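Local structure of Cas13d (uncultured Ruminococcus sp, 6IV9) at residues Y360-V365 and L410-Y415; K370-S375 and N414-D419; Q780-L785 and S792-L797. The protein binds CRISPR RNA as a Cas13d effector and uses its two HEPN domains for maturation of that RNA and for cleavage of target RNA. The protein carries 2 engineered substitutions. One frame throughout, in Å; residues are numbered along the deposited sequence.

Overall arrangement
Contacts 1 and 2 are neighbours, their centres about 8 Å apart, and both use helix 400-418, sharing Asn414 and Tyr415. Contact 1 lays that helix against helix 353-366, while contact 2 sets its last turn against the loop running from there to helix 376-386. Both first segments also reach the bound RNA, so two successive chain elements that meet it are backed by one helix. Contact 3 follows much later in the chain, between helices 777-788 and 795-799. Its centre is about 54 Å from that of contact 1, across the chain's centre, and about 49 Å from that of contact 2. Protein packing thus adjoins the guide RNA in widely separated regions.

Contact 1: residues Y360-V365 and L410-Y415; sequences YYDFIV and LLFCNY. With nucleotides of chain B.
Phe363 and Phe412 meet between two helices, CD1 of Phe363 lying 3.9 Å from CD2 of Phe412. The two side chains run past each other in opposite directions, and the rings meet obliquely. The CA atoms of Phe363 and Phe412, the nearest such pair across the contact, are 8.1 Å apart, a gap that long, flat aromatic side chains can span. CG of Phe412 is anti to its backbone N (chi1 162°), which sends the ring across to Phe363 and on to Asp362. There OD1 of Asp362 approaches CZ of Phe412 at 4.1 Å, the carboxylate plane turned 54° from the ring. OD1 also has a polar partner in Ser368 OG, which probably helps the acid lie beside the ring. Tyr416 stacks on the Phe412 ring. One residue beyond Phe363, branched Ile364 suits a sugar surface: its CG2 packs 3.5 Å from O4' of U43 of chain B, the RNA. Helix 353-366 therefore lies between the RNA and helix 400-418, where Phe363 also touches Asp408, while Leu410 and Tyr415 of the latter pack on helix 436-464 and Leu411 on helix 376-386.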
loop_
_atom_site.group_PDB
_atom_site.type_symbol
_atom_site.label_atom_id
_atom_site.label_comp_id
_atom_site.label_asym_id
_atom_site.label_seq_id
_atom_site.Cartn_x
_atom_site.Cartn_y
_atom_site.Cartn_z
ATOM N N TYR A 360 18.670 -11.389 17.733
ATOM C CA TYR A 360 19.053 -10.371 16.732
ATOM C C TYR A 360 18.597 -10.788 15.336
ATOM O O TYR A 360 18.123 -9.958 14.596
ATOM C CB TYR A 360 20.525 -9.991 16.824
ATOM C CG TYR A 360 20.819 -8.694 16.129
ATOM C CD1 TYR A 360 20.522 -7.491 16.726
ATOM C CD2 TYR A 360 21.344 -8.666 14.859
ATOM C CE1 TYR A 360 20.763 -6.289 16.094
ATOM C CE2 TYR A 360 21.599 -7.476 14.211
ATOM C CZ TYR A 360 21.306 -6.283 14.830
ATOM O OH TYR A 360 21.560 -5.110 14.208
ATOM N N TYR A 361 18.715 -12.072 15.017
ATOM C CA TYR A 361 18.230 -12.543 13.701
ATOM C C TYR A 361 16.723 -12.288 13.650
ATOM O O TYR A 361 16.232 -11.880 12.634
ATOM C CB TYR A 361 18.526 -14.023 13.460
ATOM C CG TYR A 361 18.043 -14.517 12.125
ATOM C CD1 TYR A 361 18.828 -14.397 11.001
ATOM C CD2 TYR A 361 16.794 -15.075 11.972
ATOM C CE1 TYR A 361 18.396 -14.815 9.761
ATOM C CE2 TYR A 361 16.341 -15.494 10.738
ATOM C CZ TYR A 361 17.146 -15.371 9.627
ATOM O OH TYR A 361 16.732 -15.787 8.407
ATOM N N ASP A 362 16.037 -12.545 14.753
ATOM C CA ASP A 362 14.574 -12.319 14.806
ATOM C C ASP A 362 14.302 -10.833 14.600
ATOM O O ASP A 362 13.503 -10.505 13.760
ATOM C CB ASP A 362 14.016 -12.747 16.161
ATOM C CG ASP A 362 12.534 -12.497 16.368
ATOM O OD1 ASP A 362 12.024 -11.513 15.863
ATOM O OD2 ASP A 362 11.928 -13.283 17.064
ATOM N N PHE A 363 15.046 -9.989 15.285
ATOM C CA PHE A 363 14.840 -8.530 15.222
ATOM C C PHE A 363 14.999 -8.031 13.785
ATOM O O PHE A 363 14.288 -7.142 13.418
ATOM C CB PHE A 363 15.841 -7.869 16.166
ATOM C CG PHE A 363 15.843 -6.366 16.179
ATOM C CD1 PHE A 363 14.928 -5.665 16.933
ATOM C CD2 PHE A 363 16.779 -5.659 15.461
ATOM C CE1 PHE A 363 14.941 -4.287 16.954
ATOM C CE2 PHE A 363 16.791 -4.281 15.481
ATOM C CZ PHE A 363 15.869 -3.601 16.222
ATOM N N ILE A 364 15.985 -8.529 13.051
ATOM C CA ILE A 364 16.190 -8.093 11.642
ATOM C C ILE A 364 15.191 -8.698 10.649
ATOM O O ILE A 364 14.586 -7.952 9.921
ATOM C CB ILE A 364 17.637 -8.385 11.208
ATOM C CG1 ILE A 364 18.640 -7.606 12.054
ATOM C CG2 ILE A 364 17.828 -8.119 9.730
ATOM C CD1 ILE A 364 18.583 -6.125 11.852
ATOM N N VAL A 365 15.044 -10.014 10.656
ATOM C CA VAL A 365 14.260 -10.731 9.615
ATOM C C VAL A 365 12.799 -10.970 9.998
ATOM O O VAL A 365 11.962 -10.841 9.127
ATOM C CB VAL A 365 14.960 -12.054 9.266
ATOM C CG1 VAL A 365 14.211 -12.835 8.218
ATOM C CG2 VAL A 365 16.393 -11.829 8.836
ATOM N N LEU A 410 17.341 -3.336 22.604
ATOM C CA LEU A 410 17.299 -3.458 24.078
ATOM C C LEU A 410 15.842 -3.410 24.538
ATOM O O LEU A 410 15.470 -4.201 25.363
ATOM C CB LEU A 410 18.047 -2.275 24.677
ATOM C CG LEU A 410 19.561 -2.286 24.527
ATOM C CD1 LEU A 410 20.153 -1.100 25.252
ATOM C CD2 LEU A 410 20.145 -3.578 25.055
ATOM N N LEU A 411 15.065 -2.481 23.999
ATOM C CA LEU A 411 13.633 -2.365 24.372
ATOM C C LEU A 411 12.886 -3.632 23.952
ATOM O O LEU A 411 12.066 -4.094 24.696
ATOM C CB LEU A 411 13.051 -1.152 23.656
ATOM C CG LEU A 411 13.659 0.191 24.040
ATOM C CD1 LEU A 411 12.859 1.320 23.436
ATOM C CD2 LEU A 411 13.727 0.329 25.545
ATOM N N PHE A 412 13.185 -4.144 22.770
ATOM C CA PHE A 412 12.494 -5.350 22.267
ATOM C C PHE A 412 12.741 -6.527 23.212
ATOM O O PHE A 412 11.814 -7.173 23.624
ATOM C CB PHE A 412 13.082 -5.700 20.905
ATOM C CG PHE A 412 12.824 -7.099 20.412
ATOM C CD1 PHE A 412 11.549 -7.626 20.389
ATOM C CD2 PHE A 412 13.857 -7.874 19.931
ATOM C CE1 PHE A 412 11.322 -8.905 19.925
ATOM C CE2 PHE A 412 13.625 -9.149 19.463
ATOM C CZ PHE A 412 12.360 -9.662 19.464
ATOM N N CYS A 413 13.991 -6.744 23.586
ATOM C CA CYS A 413 14.347 -7.860 24.495
ATOM C C CYS A 413 13.677 -7.668 25.859
ATOM O O CYS A 413 13.245 -8.628 26.449
ATOM C CB CYS A 413 15.857 -7.977 24.606
ATOM S SG CYS A 413 16.603 -8.621 23.093
ATOM N N ASN A 414 13.560 -6.432 26.293
ATOM C CA ASN A 414 12.951 -6.134 27.603
ATOM C C ASN A 414 11.513 -6.636 27.636
ATOM O O ASN A 414 11.140 -7.231 28.621
ATOM C CB ASN A 414 12.893 -4.633 27.821
ATOM C CG ASN A 414 12.282 -4.279 29.151
ATOM O OD1 ASN A 414 12.873 -4.533 30.181
ATOM N ND2 ASN A 414 11.101 -3.707 29.128
ATOM N N TYR A 415 10.750 -6.392 26.576
ATOM C CA TYR A 415 9.324 -6.786 26.558
ATOM C C TYR A 415 9.088 -8.193 26.010
ATOM O O TYR A 415 8.059 -8.761 26.301
ATOM C CB TYR A 415 8.557 -5.764 25.733
ATOM C CG TYR A 415 8.446 -4.417 26.383
ATOM C CD1 TYR A 415 7.643 -4.236 27.486
ATOM C CD2 TYR A 415 9.129 -3.330 25.892
ATOM C CE1 TYR A 415 7.519 -3.003 28.086
ATOM C CE2 TYR A 415 9.011 -2.088 26.472
ATOM C CZ TYR A 415 8.205 -1.929 27.576
ATOM O OH TYR A 415 8.068 -0.722 28.154
ATOM P P U B 43 16.282 -3.271 7.789
ATOM O OP1 U B 43 14.945 -3.962 7.900
ATOM O OP2 U B 43 16.681 -2.316 8.820
ATOM O "O5'" U B 43 17.311 -4.478 7.707
ATOM C "C5'" U B 43 18.705 -4.247 7.461
ATOM C "C4'" U B 43 19.501 -5.472 7.853
ATOM O "O4'" U B 43 19.135 -6.499 6.912
ATOM C "C3'" U B 43 21.028 -5.346 7.708
ATOM O "O3'" U B 43 21.500 -4.850 8.950
ATOM C "C2'" U B 43 21.439 -6.796 7.407
ATOM O "O2'" U B 43 21.319 -7.494 8.627
ATOM C "C1'" U B 43 20.278 -7.262 6.518
ATOM N N1 U B 43 20.511 -7.063 5.080
ATOM C C2 U B 43 21.462 -7.841 4.465
ATOM O O2 U B 43 22.078 -8.712 5.042
ATOM N N3 U B 43 21.660 -7.568 3.141
ATOM C C4 U B 43 21.022 -6.624 2.381
ATOM O O4 U B 43 21.312 -6.513 1.191
ATOM C C5 U B 43 20.050 -5.856 3.083
ATOM C C6 U B 43 19.833 -6.092 4.377
#

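Contact 2: residues K370-S375 and N414-D419; sequences KNLGFS and NYYRND. With nucleotides of chain B.
Lys370 NZ donates a hydrogen bond of 2.8 Å to OP1 of U34 of chain B; the chain, extended beyond CG, carries the amine out to the RNA phosphate, which probably balances its charge. Further along the loop, Gly373 N makes a weak bond of 3.4 Å to O2' of C32 of chain B. Glycine suits this place because phi is positive (96°) and a CB would press on the preceding carbonyl oxygen. Next to it the chain turns its apolar groups to the protein. Phe374 points its edge at the face of Tyr415 in a T-shaped pair, the centroids 4.9 Å apart and the planes at 70°. CZ of Phe374 comes to 3.6 Å from CG of Tyr415, nearer the rim of that face than its middle. Asn414 ND2 lies over the centre of the opposite face, 3.5 Å above the Tyr415 ring, which is thus held between amide and phenyl, while its hydroxyl bonds to Glu446. Leu372 completes the apolar side: its CB rests over a face of Phe374, and its CD1 reaches CD1 of Tyr416 at 4.3 Å. Ser375 then caps helix 376-386 through Lys378 N. The loop thus lies between the RNA and the end of helix 400-418, with Phe374 also packed on helices 420-432 and 436-464.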
loop_
_atom_site.group_PDB
_atom_site.type_symbol
_atom_site.label_atom_id
_atom_site.label_comp_id
_atom_site.label_asym_id
_atom_site.label_seq_id
_atom_site.Cartn_x
_atom_site.Cartn_y
_atom_site.Cartn_z
ATOM N N LYS A 370 7.683 -5.885 16.122
ATOM C CA LYS A 370 6.548 -5.231 15.429
ATOM C C LYS A 370 5.257 -6.020 15.647
ATOM O O LYS A 370 4.273 -5.712 14.995
ATOM C CB LYS A 370 6.892 -5.024 13.959
ATOM C CG LYS A 370 7.822 -3.859 13.704
ATOM C CD LYS A 370 8.254 -3.780 12.290
ATOM C CE LYS A 370 9.021 -2.519 12.003
ATOM N NZ LYS A 370 9.067 -2.226 10.565
ATOM N N ASN A 371 5.329 -7.049 16.483
ATOM C CA ASN A 371 4.152 -7.870 16.844
ATOM C C ASN A 371 3.932 -7.882 18.368
ATOM O O ASN A 371 3.433 -8.867 18.856
ATOM C CB ASN A 371 4.196 -9.247 16.194
ATOM C CG ASN A 371 2.836 -9.893 16.230
ATOM O OD1 ASN A 371 1.834 -9.203 16.229
ATOM N ND2 ASN A 371 2.800 -11.204 16.330
ATOM N N LEU A 372 4.375 -6.843 19.069
ATOM C CA LEU A 372 4.280 -6.692 20.544
ATOM C C LEU A 372 2.935 -6.104 21.004
ATOM O O LEU A 372 2.583 -6.340 22.136
ATOM C CB LEU A 372 5.403 -5.746 20.963
ATOM C CG LEU A 372 6.636 -6.335 21.623
ATOM C CD1 LEU A 372 6.833 -7.786 21.286
ATOM C CD2 LEU A 372 7.861 -5.515 21.298
ATOM N N GLY A 373 2.216 -5.377 20.150
ATOM C CA GLY A 373 0.961 -4.724 20.564
ATOM C C GLY A 373 1.163 -3.269 20.962
ATOM O O GLY A 373 0.255 -2.659 21.458
ATOM N N PHE A 374 2.367 -2.762 20.763
ATOM C CA PHE A 374 2.716 -1.341 20.986
ATOM C C PHE A 374 3.954 -1.015 20.148
ATOM O O PHE A 374 4.644 -1.915 19.750
ATOM C CB PHE A 374 2.901 -1.025 22.465
ATOM C CG PHE A 374 3.820 -1.979 23.162
ATOM C CD1 PHE A 374 5.183 -1.785 23.145
ATOM C CD2 PHE A 374 3.321 -3.092 23.800
ATOM C CE1 PHE A 374 6.026 -2.679 23.776
ATOM C CE2 PHE A 374 4.162 -3.981 24.434
ATOM C CZ PHE A 374 5.511 -3.773 24.412
ATOM N N SER A 375 4.216 0.269 19.955
ATOM C CA SER A 375 5.331 0.698 19.090
ATOM C C SER A 375 6.623 0.852 19.887
ATOM O O SER A 375 6.674 1.675 20.753
ATOM C CB SER A 375 4.972 1.961 18.376
ATOM O OG SER A 375 6.064 2.498 17.694
ATOM N N ASN A 414 13.560 -6.432 26.293
ATOM C CA ASN A 414 12.951 -6.134 27.603
ATOM C C ASN A 414 11.513 -6.636 27.636
ATOM O O ASN A 414 11.140 -7.231 28.621
ATOM C CB ASN A 414 12.893 -4.633 27.821
ATOM C CG ASN A 414 12.282 -4.279 29.151
ATOM O OD1 ASN A 414 12.873 -4.533 30.181
ATOM N ND2 ASN A 414 11.101 -3.707 29.128
ATOM N N TYR A 415 10.750 -6.392 26.576
ATOM C CA TYR A 415 9.324 -6.786 26.558
ATOM C C TYR A 415 9.088 -8.193 26.010
ATOM O O TYR A 415 8.059 -8.761 26.301
ATOM C CB TYR A 415 8.557 -5.764 25.733
ATOM C CG TYR A 415 8.446 -4.417 26.383
ATOM C CD1 TYR A 415 7.643 -4.236 27.486
ATOM C CD2 TYR A 415 9.129 -3.330 25.892
ATOM C CE1 TYR A 415 7.519 -3.003 28.086
ATOM C CE2 TYR A 415 9.011 -2.088 26.472
ATOM C CZ TYR A 415 8.205 -1.929 27.576
ATOM O OH TYR A 415 8.068 -0.722 28.154
ATOM N N TYR A 416 9.977 -8.669 25.156
ATOM C CA TYR A 416 9.811 -9.989 24.512
ATOM C C TYR A 416 10.311 -11.132 25.392
ATOM O O TYR A 416 9.806 -12.221 25.252
ATOM C CB TYR A 416 10.584 -10.004 23.203
ATOM C CG TYR A 416 10.344 -11.191 22.320
ATOM C CD1 TYR A 416 9.108 -11.425 21.755
ATOM C CD2 TYR A 416 11.372 -12.058 22.025
ATOM C CE1 TYR A 416 8.896 -12.499 20.916
ATOM C CE2 TYR A 416 11.172 -13.148 21.206
ATOM C CZ TYR A 416 9.934 -13.364 20.640
ATOM O OH TYR A 416 9.750 -14.431 19.825
ATOM N N ARG A 417 11.324 -10.880 26.209
ATOM C CA ARG A 417 11.902 -11.967 27.025
ATOM C C ARG A 417 11.905 -11.635 28.519
ATOM O O ARG A 417 11.352 -12.385 29.274
ATOM C CB ARG A 417 13.331 -12.221 26.552
ATOM C CG ARG A 417 13.439 -13.024 25.264
ATOM C CD ARG A 417 12.823 -14.412 25.197
ATOM N NE ARG A 417 13.526 -15.285 24.268
ATOM C CZ ARG A 417 14.800 -15.647 24.405
ATOM N NH1 ARG A 417 15.395 -16.372 23.479
ATOM N NH2 ARG A 417 15.481 -15.285 25.469
ATOM N N ASN A 418 12.563 -10.553 28.895
ATOM C CA ASN A 418 12.762 -10.168 30.311
ATOM C C ASN A 418 11.494 -9.775 31.066
ATOM O O ASN A 418 11.405 -10.122 32.230
ATOM C CB ASN A 418 13.711 -8.985 30.420
ATOM C CG ASN A 418 14.193 -8.800 31.835
ATOM O OD1 ASN A 418 14.788 -9.703 32.399
ATOM N ND2 ASN A 418 13.916 -7.650 32.415
ATOM N N ASP A 419 10.622 -8.974 30.465
ATOM C CA ASP A 419 9.447 -8.472 31.207
ATOM C C ASP A 419 8.193 -8.542 30.339
ATOM O O ASP A 419 7.654 -7.510 30.006
ATOM C CB ASP A 419 9.748 -7.063 31.697
ATOM C CG ASP A 419 8.863 -6.603 32.829
ATOM O OD1 ASP A 419 7.955 -7.334 33.161
ATOM O OD2 ASP A 419 9.107 -5.518 33.346
ATOM P P C B 32 -1.303 1.235 19.794
ATOM O OP1 C B 32 -0.319 2.122 20.491
ATOM O OP2 C B 32 -2.125 1.805 18.731
ATOM O "O5'" C B 32 -0.533 -0.049 19.313
ATOM C "C5'" C B 32 0.109 -0.176 18.036
ATOM C "C4'" C B 32 0.476 -1.603 17.816
ATOM O "O4'" C B 32 -0.730 -2.381 17.670
ATOM C "C3'" C B 32 1.235 -1.853 16.532
ATOM O "O3'" C B 32 2.629 -1.639 16.718
ATOM C "C2'" C B 32 0.914 -3.304 16.257
ATOM O "O2'" C B 32 1.701 -4.204 17.006
ATOM C "C1'" C B 32 -0.549 -3.366 16.665
ATOM N N1 C B 32 -1.478 -3.074 15.551
ATOM C C2 C B 32 -1.589 -3.997 14.515
ATOM O O2 C B 32 -0.864 -4.996 14.528
ATOM N N3 C B 32 -2.475 -3.772 13.523
ATOM C C4 C B 32 -3.245 -2.682 13.550
ATOM N N4 C B 32 -4.120 -2.511 12.557
ATOM C C5 C B 32 -3.207 -1.758 14.634
ATOM C C6 C B 32 -2.311 -1.989 15.606
ATOM P P C B 33 3.437 -0.721 15.726
ATOM O OP1 C B 33 4.862 -0.827 16.106
ATOM O OP2 C B 33 2.737 0.579 15.594
ATOM O "O5'" C B 33 3.238 -1.440 14.315
ATOM C "C5'" C B 33 3.770 -2.752 14.074
ATOM C "C4'" C B 33 3.300 -3.298 12.772
ATOM O "O4'" C B 33 1.890 -3.611 12.866
ATOM C "C3'" C B 33 3.372 -2.358 11.580
ATOM O "O3'" C B 33 4.675 -2.340 11.031
ATOM C "C2'" C B 33 2.375 -2.995 10.642
ATOM O "O2'" C B 33 2.850 -4.194 10.056
ATOM C "C1'" C B 33 1.262 -3.342 11.622
ATOM N N1 C B 33 0.280 -2.242 11.772
ATOM C C2 C B 33 -0.719 -2.143 10.801
ATOM O O2 C B 33 -0.701 -2.931 9.843
ATOM N N3 C B 33 -1.646 -1.169 10.911
ATOM C C4 C B 33 -1.580 -0.291 11.915
ATOM N N4 C B 33 -2.542 0.618 12.011
ATOM C C5 C B 33 -0.596 -0.390 12.938
ATOM C C6 C B 33 0.294 -1.387 12.838
ATOM P P U B 34 5.257 -0.998 10.476
ATOM O OP1 U B 34 6.543 -1.320 9.801
ATOM O OP2 U B 34 5.171 0.046 11.474
ATOM O "O5'" U B 34 4.199 -0.689 9.360
ATOM C "C5'" U B 34 3.944 0.651 8.913
ATOM C "C4'" U B 34 2.760 0.641 7.990
ATOM O "O4'" U B 34 1.542 0.256 8.662
ATOM C "C3'" U B 34 2.421 1.981 7.352
ATOM O "O3'" U B 34 3.330 2.153 6.255
ATOM C "C2'" U B 34 0.985 1.733 6.914
ATOM O "O2'" U B 34 0.968 0.971 5.716
ATOM C "C1'" U B 34 0.451 0.959 8.120
ATOM N N1 U B 34 -0.090 1.830 9.181
ATOM C C2 U B 34 -1.299 2.420 8.894
ATOM O O2 U B 34 -1.872 2.256 7.834
ATOM N N3 U B 34 -1.791 3.222 9.873
ATOM C C4 U B 34 -1.220 3.495 11.091
ATOM O O4 U B 34 -1.832 4.185 11.886
ATOM C C5 U B 34 0.020 2.826 11.337
ATOM C C6 U B 34 0.545 2.053 10.377
#

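Contact 3: residues Q780-L785 and S792-L797; sequences QTLCEL and SSNLFL
An asparagine N-cap starts helix 795-799, and the same residue, Asn794, packs on the preceding helix 777-788. Its OD1 accepts from Leu797 N at 2.9 Å, with a nearly straight N-H...O angle of 177° and the donor tilted a little from the amide's carbonyl plane. With chi1 at -174°, the Asn794 amide swings away from its own N and back over the first turn, whose NH groups have no carbonyl of a preceding turn to bond to. Asparagine suits the place because its other end is a donor: ND2 bonds to Tyr899 O and Tyr759 OH, fixing the amide flip, and rests 3.9 Å from CD1 of Leu782, whose side chain it crosses at about a right angle. Replacing Asn794 by alanine removes the amide, which would probably leave Leu797 N without its cap, Tyr899 O and Tyr759 OH without this donor, and a gap beside Leu782.

Leu797 supplies the apolar part. Its CD1 methyl lies 3.7 Å from CB of Leu782 and 4.0 Å from SG of Cys783, so the branched end nestles against two consecutive residues of the helix; the small thiol of Cys783 lets it come close. A water bridges the same two segments, donating to Leu782 O at 3.1 Å and to Ser792 OG at 2.9 Å. The hydroxyl in turn donates a hydrogen bond to Asn794 O, 3.0 Å from Ser792 OG, approaching from above the carbonyl plane (42° out of it). Serine suits the place because one short hydroxyl can accept from the water and donate to Asn794 O.

The two helices follow each other closely, in what is probably the second HEPN domain. Cys783 also packs on helix 801-813, Leu797 and Phe796 touch helix 901-908, and Phe796 meets a sugar of the bound RNA.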
loop_
_atom_site.group_PDB
_atom_site.type_symbol
_atom_site.label_atom_id
_atom_site.label_comp_id
_atom_site.label_asym_id
_atom_site.label_seq_id
_atom_site.Cartn_x
_atom_site.Cartn_y
_atom_site.Cartn_z
ATOM N N GLN A 780 -29.019 2.533 -11.849
ATOM C CA GLN A 780 -30.322 2.866 -12.469
ATOM C C GLN A 780 -31.338 1.769 -12.150
ATOM O O GLN A 780 -32.404 2.083 -11.660
ATOM C CB GLN A 780 -30.072 2.906 -13.969
ATOM C CG GLN A 780 -31.138 3.575 -14.806
ATOM C CD GLN A 780 -30.689 3.476 -16.245
ATOM O OE1 GLN A 780 -29.925 4.293 -16.739
ATOM N NE2 GLN A 780 -31.122 2.425 -16.915
ATOM N N THR A 781 -30.963 0.522 -12.363
ATOM C CA THR A 781 -31.886 -0.600 -12.103
ATOM C C THR A 781 -32.259 -0.669 -10.622
ATOM O O THR A 781 -33.415 -0.814 -10.332
ATOM C CB THR A 781 -31.267 -1.914 -12.566
ATOM O OG1 THR A 781 -30.977 -1.774 -13.946
ATOM C CG2 THR A 781 -32.187 -3.086 -12.353
ATOM N N LEU A 782 -31.292 -0.552 -9.724
ATOM C CA LEU A 782 -31.593 -0.622 -8.276
ATOM C C LEU A 782 -32.457 0.559 -7.838
ATOM O O LEU A 782 -33.282 0.361 -6.990
ATOM C CB LEU A 782 -30.287 -0.724 -7.493
ATOM C CG LEU A 782 -29.506 -2.007 -7.746
ATOM C CD1 LEU A 782 -28.208 -2.008 -6.983
ATOM C CD2 LEU A 782 -30.343 -3.207 -7.382
ATOM N N CYS A 783 -32.205 1.754 -8.355
ATOM C CA CYS A 783 -33.033 2.925 -7.977
ATOM C C CYS A 783 -34.470 2.708 -8.456
ATOM O O CYS A 783 -35.369 2.937 -7.695
ATOM C CB CYS A 783 -32.485 4.216 -8.569
ATOM S SG CYS A 783 -30.986 4.821 -7.752
ATOM N N GLU A 784 -34.637 2.214 -9.674
ATOM C CA GLU A 784 -35.990 1.979 -10.238
ATOM C C GLU A 784 -36.740 0.959 -9.380
ATOM O O GLU A 784 -37.909 1.171 -9.124
ATOM C CB GLU A 784 -35.852 1.418 -11.648
ATOM C CG GLU A 784 -35.503 2.454 -12.691
ATOM C CD GLU A 784 -35.183 1.884 -14.064
ATOM O OE1 GLU A 784 -34.944 2.671 -14.970
ATOM O OE2 GLU A 784 -35.161 0.660 -14.214
ATOM N N LEU A 785 -36.069 -0.108 -8.958
ATOM C CA LEU A 785 -36.701 -1.158 -8.126
ATOM C C LEU A 785 -37.135 -0.569 -6.787
ATOM O O LEU A 785 -38.167 -0.972 -6.299
ATOM C CB LEU A 785 -35.748 -2.334 -7.942
ATOM C CG LEU A 785 -35.457 -3.115 -9.213
ATOM C CD1 LEU A 785 -34.354 -4.120 -8.990
ATOM C CD2 LEU A 785 -36.711 -3.793 -9.716
ATOM N N SER A 792 -36.512 -4.836 -1.351
ATOM C CA SER A 792 -35.290 -4.291 -1.990
ATOM C C SER A 792 -34.038 -4.987 -1.466
ATOM O O SER A 792 -33.853 -5.014 -0.267
ATOM C CB SER A 792 -35.171 -2.820 -1.819
ATOM O OG SER A 792 -33.950 -2.363 -2.358
ATOM N N SER A 793 -33.222 -5.511 -2.365
ATOM C CA SER A 793 -31.938 -6.117 -1.957
ATOM C C SER A 793 -31.006 -5.042 -1.393
ATOM O O SER A 793 -30.477 -5.226 -0.333
ATOM C CB SER A 793 -31.311 -6.762 -3.138
ATOM O OG SER A 793 -31.727 -8.096 -3.247
ATOM N N ASN A 794 -30.891 -3.923 -2.094
ATOM C CA ASN A 794 -29.960 -2.840 -1.705
ATOM C C ASN A 794 -30.605 -1.937 -0.653
ATOM O O ASN A 794 -31.536 -1.249 -0.969
ATOM C CB ASN A 794 -29.560 -2.050 -2.946
ATOM C CG ASN A 794 -28.502 -1.021 -2.664
ATOM O OD1 ASN A 794 -28.741 -0.082 -1.938
ATOM N ND2 ASN A 794 -27.338 -1.205 -3.238
ATOM N N LEU A 795 -30.123 -2.017 0.580
ATOM C CA LEU A 795 -30.614 -1.201 1.717
ATOM C C LEU A 795 -30.181 0.260 1.612
ATOM O O LEU A 795 -30.877 1.082 2.143
ATOM C CB LEU A 795 -30.179 -1.809 3.049
ATOM C CG LEU A 795 -30.485 -3.289 3.230
ATOM C CD1 LEU A 795 -30.237 -3.720 4.658
ATOM C CD2 LEU A 795 -31.894 -3.614 2.801
ATOM N N PHE A 796 -29.027 0.539 1.019
ATOM C CA PHE A 796 -28.593 1.953 1.001
ATOM C C PHE A 796 -29.636 2.791 0.265
ATOM O O PHE A 796 -30.038 3.806 0.773
ATOM C CB PHE A 796 -27.294 2.108 0.212
ATOM C CG PHE A 796 -26.049 1.551 0.852
ATOM C CD1 PHE A 796 -25.587 2.040 2.058
ATOM C CD2 PHE A 796 -25.313 0.575 0.220
ATOM C CE1 PHE A 796 -24.434 1.540 2.631
ATOM C CE2 PHE A 796 -24.162 0.076 0.795
ATOM C CZ PHE A 796 -23.729 0.564 1.996
ATOM N N LEU A 797 -30.016 2.363 -0.927
ATOM C CA LEU A 797 -31.020 3.077 -1.747
ATOM C C LEU A 797 -32.430 2.989 -1.152
ATOM O O LEU A 797 -33.137 3.965 -1.225
ATOM C CB LEU A 797 -30.965 2.518 -3.166
ATOM C CG LEU A 797 -29.643 2.764 -3.880
ATOM C CD1 LEU A 797 -29.628 2.097 -5.232
ATOM C CD2 LEU A 797 -29.373 4.248 -4.012
HETATM O O HOH W 1 -32.967 -2.062 -5.055
#